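Local coordinates for protein putative tagatose-6-phosphate ketose/aldose isomerase (Escherichia coli, PDB 3C3J) that is of unconfirmed function but carries two SIS domains, alpha/beta units each built round a parallel beta sheet, at residues A[22-27]-A[173-178]; A[26-30]-A[161-165]. One frame throughout, in Å; residues are numbered along the deposited sequence.

Contact 1. Residues A[22-27]-A[173-178]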
loop_
_atom_site.group_PDB
_atom_site.type_symbol
_atom_site.label_atom_id
_atom_site.label_comp_id
_atom_site.label_asym_id
_atom_site.label_seq_id
_atom_site.Cartn_x
_atom_site.Cartn_y
_atom_site.Cartn_z
ATOM N N HIS A 22 12.098 -21.453 15.630
ATOM C CA HIS A 22 13.350 -21.755 14.914
ATOM C C HIS A 22 13.891 -20.629 14.016
ATOM O O HIS A 22 14.891 -20.805 13.316
ATOM C CB HIS A 22 13.303 -23.130 14.201
ATOM C CG HIS A 22 12.470 -23.207 12.951
ATOM N ND1 HIS A 22 12.323 -22.173 12.052
ATOM C CD2 HIS A 22 11.799 -24.258 12.418
ATOM C CE1 HIS A 22 11.589 -22.583 11.030
ATOM N NE2 HIS A 22 11.251 -23.843 11.234
ATOM N N GLN A 23 13.261 -19.459 14.079
ATOM C CA GLN A 23 13.678 -18.317 13.258
ATOM C C GLN A 23 15.114 -17.809 13.486
ATOM O O GLN A 23 15.892 -17.770 12.515
ATOM C CB GLN A 23 12.666 -17.202 13.386
ATOM C CG GLN A 23 11.460 -17.446 12.492
ATOM C CD GLN A 23 10.384 -16.407 12.712
ATOM O OE1 GLN A 23 9.870 -16.253 13.837
ATOM N NE2 GLN A 23 10.052 -15.668 11.663
ATOM N N PRO A 24 15.483 -17.445 14.739
ATOM C CA PRO A 24 16.861 -16.964 14.945
ATOM C C PRO A 24 17.928 -17.931 14.393
ATOM O O PRO A 24 18.849 -17.512 13.689
ATOM C CB PRO A 24 16.940 -16.783 16.482
ATOM C CG PRO A 24 15.584 -16.589 16.890
ATOM C CD PRO A 24 14.727 -17.404 16.003
ATOM N N ARG A 25 17.738 -19.223 14.615
ATOM C CA ARG A 25 18.680 -20.210 14.142
ATOM C C ARG A 25 18.687 -20.284 12.626
ATOM O O ARG A 25 19.744 -20.386 12.010
ATOM C CB ARG A 25 18.322 -21.580 14.711
ATOM C CG ARG A 25 19.314 -22.670 14.401
ATOM C CD ARG A 25 19.022 -23.860 15.221
ATOM N NE ARG A 25 17.701 -24.374 14.873
ATOM C CZ ARG A 25 17.111 -25.388 15.483
ATOM N NH1 ARG A 25 17.702 -25.989 16.490
ATOM N NH2 ARG A 25 15.924 -25.793 15.080
ATOM N N ALA A 26 17.497 -20.233 12.034
ATOM C CA ALA A 26 17.366 -20.274 10.569
ATOM C C ALA A 26 18.037 -19.059 9.899
ATOM O O ALA A 26 18.678 -19.190 8.841
ATOM C CB ALA A 26 15.882 -20.394 10.167
ATOM N N TRP A 27 17.919 -17.891 10.524
ATOM C CA TRP A 27 18.497 -16.660 9.969
ATOM C C TRP A 27 20.006 -16.794 9.815
ATOM O O TRP A 27 20.565 -16.511 8.760
ATOM C CB TRP A 27 18.159 -15.462 10.851
ATOM C CG TRP A 27 16.696 -15.211 10.991
ATOM C CD1 TRP A 27 15.704 -15.687 10.171
ATOM C CD2 TRP A 27 16.054 -14.408 11.972
ATOM N NE1 TRP A 27 14.506 -15.256 10.591
ATOM C CE2 TRP A 27 14.671 -14.473 11.707
ATOM C CE3 TRP A 27 16.502 -13.658 13.067
ATOM C CZ2 TRP A 27 13.724 -13.796 12.487
ATOM C CZ3 TRP A 27 15.546 -12.982 13.857
ATOM C CH2 TRP A 27 14.191 -13.050 13.555
ATOM N N THR A 173 5.948 -17.737 8.548
ATOM C CA THR A 173 6.695 -17.101 9.639
ATOM C C THR A 173 8.193 -17.153 9.293
ATOM O O THR A 173 8.764 -16.153 8.782
ATOM C CB THR A 173 6.372 -17.757 11.016
ATOM O OG1 THR A 173 6.726 -19.147 11.019
ATOM C CG2 THR A 173 4.871 -17.599 11.353
ATOM N N SER A 174 8.837 -18.289 9.545
ATOM C CA SER A 174 10.292 -18.385 9.264
ATOM C C SER A 174 10.642 -18.230 7.785
ATOM O O SER A 174 11.749 -17.799 7.461
ATOM C CB SER A 174 10.917 -19.682 9.816
ATOM O OG SER A 174 10.541 -20.838 9.089
ATOM N N SER A 175 9.731 -18.578 6.882
ATOM C CA SER A 175 9.993 -18.407 5.437
ATOM C C SER A 175 10.186 -16.905 5.123
ATOM O O SER A 175 11.230 -16.495 4.597
ATOM C CB SER A 175 8.874 -19.023 4.600
ATOM O OG SER A 175 7.609 -18.551 5.016
ATOM N N ILE A 176 9.217 -16.090 5.518
ATOM C CA ILE A 176 9.280 -14.662 5.256
ATOM C C ILE A 176 10.503 -14.001 5.931
ATOM O O ILE A 176 11.260 -13.306 5.279
ATOM C CB ILE A 176 7.947 -13.900 5.574
ATOM C CG1 ILE A 176 8.119 -12.393 5.320
ATOM C CG2 ILE A 176 7.451 -14.106 6.998
ATOM C CD1 ILE A 176 8.663 -11.595 6.448
ATOM N N THR A 177 10.700 -14.215 7.223
ATOM C CA THR A 177 11.819 -13.561 7.909
ATOM C C THR A 177 13.184 -14.031 7.366
ATOM O O THR A 177 14.116 -13.214 7.212
ATOM C CB THR A 177 11.718 -13.691 9.440
ATOM O OG1 THR A 177 11.743 -15.083 9.810
ATOM C CG2 THR A 177 10.432 -12.945 9.957
ATOM N N THR A 178 13.305 -15.304 7.006
ATOM C CA THR A 178 14.594 -15.783 6.515
ATOM C C THR A 178 14.887 -15.256 5.107
ATOM O O THR A 178 16.018 -14.833 4.809
ATOM C CB THR A 178 14.736 -17.336 6.633
ATOM O OG1 THR A 178 14.388 -17.744 7.970
ATOM C CG2 THR A 178 16.188 -17.762 6.316
#
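The indole of Trp27 presents its edge to two threonines of 173-178 and one face to its own helix. At the edge, in the ring plane, lie Thr177 OG1 and Thr178 OG1; over the face sit Gln23 O, 3.0 Å above the plane toward the rim, and, near the ring centre, Pro24 N. Trp27 NE1 donates to Thr177 OG1 at 2.9 Å, with an N-H...O angle of 151°, which satisfies the buried N-H and, with the packing on the face, helps to hold the ring's rotation. With chi1 at 61°, Thr177 OG1 stands between its own backbone N and carbonyl carbon, from where it also donates weakly to Thr173 O at 3.3 Å one turn earlier. Beside it, Trp27 CD1 comes within 3.3 Å of Thr178 OG1. That hydroxyl donates a hydrogen bond to Ser174 O at 2.7 Å, sharing this carbonyl with the helical N-H of Thr178. Ala26 CB rests 3.8 Å from Thr178 OG1. Nearer the helix start, the aliphatic part of Gln23 lies against Ser174, CG to CB 3.5 Å, while Ser174 OG turns to Asp167 for its hydrogen bond. This is buried helix-helix packing between the first turns of helix 23-49 and of helix 174-187, the latter in the first SIS domain: the short axes pass 9.6 Å apart and cross at -41°. Phe340 meets the indole edge-to-face and Met344 touches both Gln23 and Trp27, so helix 335-356 packs against the contact. Helix 198-210 adds Cys204 beside Trp27, and helix 15-21 reaches Thr173.

Contact 2. Residues A[26-30]-A[161-165]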
loop_
_atom_site.group_PDB
_atom_site.type_symbol
_atom_site.label_atom_id
_atom_site.label_comp_id
_atom_site.label_asym_id
_atom_site.label_seq_id
_atom_site.Cartn_x
_atom_site.Cartn_y
_atom_site.Cartn_z
ATOM N N ALA A 26 17.497 -20.233 12.034
ATOM C CA ALA A 26 17.366 -20.274 10.569
ATOM C C ALA A 26 18.037 -19.059 9.899
ATOM O O ALA A 26 18.678 -19.190 8.841
ATOM C CB ALA A 26 15.882 -20.394 10.167
ATOM N N TRP A 27 17.919 -17.891 10.524
ATOM C CA TRP A 27 18.497 -16.660 9.969
ATOM C C TRP A 27 20.006 -16.794 9.815
ATOM O O TRP A 27 20.565 -16.511 8.760
ATOM C CB TRP A 27 18.159 -15.462 10.851
ATOM C CG TRP A 27 16.696 -15.211 10.991
ATOM C CD1 TRP A 27 15.704 -15.687 10.171
ATOM C CD2 TRP A 27 16.054 -14.408 11.972
ATOM N NE1 TRP A 27 14.506 -15.256 10.591
ATOM C CE2 TRP A 27 14.671 -14.473 11.707
ATOM C CE3 TRP A 27 16.502 -13.658 13.067
ATOM C CZ2 TRP A 27 13.724 -13.796 12.487
ATOM C CZ3 TRP A 27 15.546 -12.982 13.857
ATOM C CH2 TRP A 27 14.191 -13.050 13.555
ATOM N N ILE A 28 20.656 -17.278 10.863
ATOM C CA ILE A 28 22.111 -17.400 10.875
ATOM C C ILE A 28 22.587 -18.532 9.944
ATOM O O ILE A 28 23.583 -18.378 9.266
ATOM C CB ILE A 28 22.649 -17.495 12.326
ATOM C CG1 ILE A 28 22.239 -16.248 13.099
ATOM C CG2 ILE A 28 24.160 -17.586 12.329
ATOM C CD1 ILE A 28 22.489 -14.934 12.332
ATOM N N ARG A 29 21.822 -19.618 9.866
ATOM C CA ARG A 29 22.044 -20.674 8.909
ATOM C C ARG A 29 21.996 -20.118 7.491
ATOM O O ARG A 29 22.882 -20.413 6.692
ATOM C CB ARG A 29 21.012 -21.795 9.084
ATOM C CG ARG A 29 21.455 -22.840 10.083
ATOM C CD ARG A 29 20.339 -23.740 10.575
ATOM N NE ARG A 29 19.570 -24.448 9.547
ATOM C CZ ARG A 29 19.979 -25.515 8.878
ATOM N NH1 ARG A 29 19.161 -26.093 8.007
ATOM N NH2 ARG A 29 21.214 -25.986 9.016
ATOM N N SER A 30 21.015 -19.264 7.191
ATOM C CA SER A 30 20.926 -18.760 5.826
ATOM C C SER A 30 22.119 -17.838 5.499
ATOM O O SER A 30 22.707 -17.939 4.406
ATOM C CB SER A 30 19.624 -18.025 5.559
ATOM O OG SER A 30 19.524 -17.832 4.161
HETATM N N MSE A 161 16.686 -21.270 0.684
HETATM C CA MSE A 161 16.645 -20.989 2.129
HETATM C C MSE A 161 16.871 -22.316 2.865
HETATM O O MSE A 161 16.746 -23.389 2.238
HETATM C CB MSE A 161 15.298 -20.379 2.521
HETATM C CG MSE A 161 14.991 -19.058 1.883
HETATM SE SE MSE A 161 16.298 -17.675 2.345
HETATM C CE MSE A 161 17.633 -17.839 0.888
ATOM N N PRO A 162 17.234 -22.262 4.165
ATOM C CA PRO A 162 17.360 -23.511 4.920
ATOM C C PRO A 162 16.062 -24.327 4.922
ATOM O O PRO A 162 14.961 -23.778 4.899
ATOM C CB PRO A 162 17.752 -23.040 6.328
ATOM C CG PRO A 162 18.378 -21.655 6.070
ATOM C CD PRO A 162 17.556 -21.094 4.994
ATOM N N ALA A 163 16.215 -25.640 4.910
ATOM C CA ALA A 163 15.095 -26.563 4.752
ATOM C C ALA A 163 13.962 -26.340 5.745
ATOM O O ALA A 163 12.798 -26.451 5.372
ATOM C CB ALA A 163 15.579 -27.991 4.832
ATOM N N GLU A 164 14.283 -26.012 6.999
ATOM C CA GLU A 164 13.244 -25.826 8.016
ATOM C C GLU A 164 12.336 -24.636 7.757
ATOM O O GLU A 164 11.262 -24.540 8.358
ATOM C CB GLU A 164 13.832 -25.706 9.428
ATOM C CG GLU A 164 14.608 -24.386 9.752
ATOM C CD GLU A 164 16.070 -24.424 9.371
ATOM O OE1 GLU A 164 16.419 -25.171 8.438
ATOM O OE2 GLU A 164 16.870 -23.704 10.026
ATOM N N THR A 165 12.747 -23.744 6.866
ATOM C CA THR A 165 11.949 -22.550 6.570
ATOM C C THR A 165 10.880 -22.785 5.491
ATOM O O THR A 165 10.156 -21.860 5.165
ATOM C CB THR A 165 12.824 -21.324 6.175
ATOM O OG1 THR A 165 13.399 -21.529 4.866
ATOM C CG2 THR A 165 13.909 -21.080 7.207
#
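Glu164 and Arg29 meet because both side chains are bent, Glu164 at chi2 (-87°) and Arg29 at chi3 (55°), which brings the carboxylate up to the NE/NH1 edge of the guanidinium from the opposite direction, the planes 29° apart. The pair ties helix 23-49 to the loop that follows strand 159-160, outermost within this chain in the parallel sheet of the first SIS domain. Arg29 grips side-on, as a two-pronged salt bridge: NE donates to the syn lone pair of Glu164 OE2 at 2.8 Å, and NH1 to OE1 of the same carboxylate at 2.9 Å, again on the syn side. Since each oxygen has its own nitrogen, the carboxylate is held against rotation, although the bridge lies toward the solvent side of the contact.

Next to the bridge, contacts are mostly van der Waals. Pro162 fits against the helix, its CG 3.7 Å from Ala26 O and its CD equally close to Ser30 CB, while its ring and the Arg29 side chain slide past each other in opposite directions, Pro162 CB near Arg29 NH1. The methyl of Ala26 faces Thr165 CG2 at 3.6 Å. On the buried side Ser30 OG, hydrogen-bonded to Ser182 of helix 174-187, comes to 3.7 Å from SE of Met161, here a selenomethionine. The loop is tightened from within: Pro162 O takes two donors, Thr165 N at 3.0 Å and, in the carbonyl plane, Thr165 OG1 at 2.7 Å.

Both contacts begin on helix 23-49 and share Ala26 and Trp27, and their centres lie about 6 Å apart, on the same side of the chain's centre. Along the chain 22-27 runs into 26-30; more than 130 residues later come 161-165 and then 173-178. The first turns of one helix are therefore fastened to two successive parts of the SIS domain, the loop leaving strand 159-160 and the start of helix 174-187. The two later segments also touch each other, Thr165 CG2 lying 3.5 Å from Thr178 OG1. Contact 1 is wholly buried, whereas contact 2 extends the same interface outward to a salt bridge at the surface.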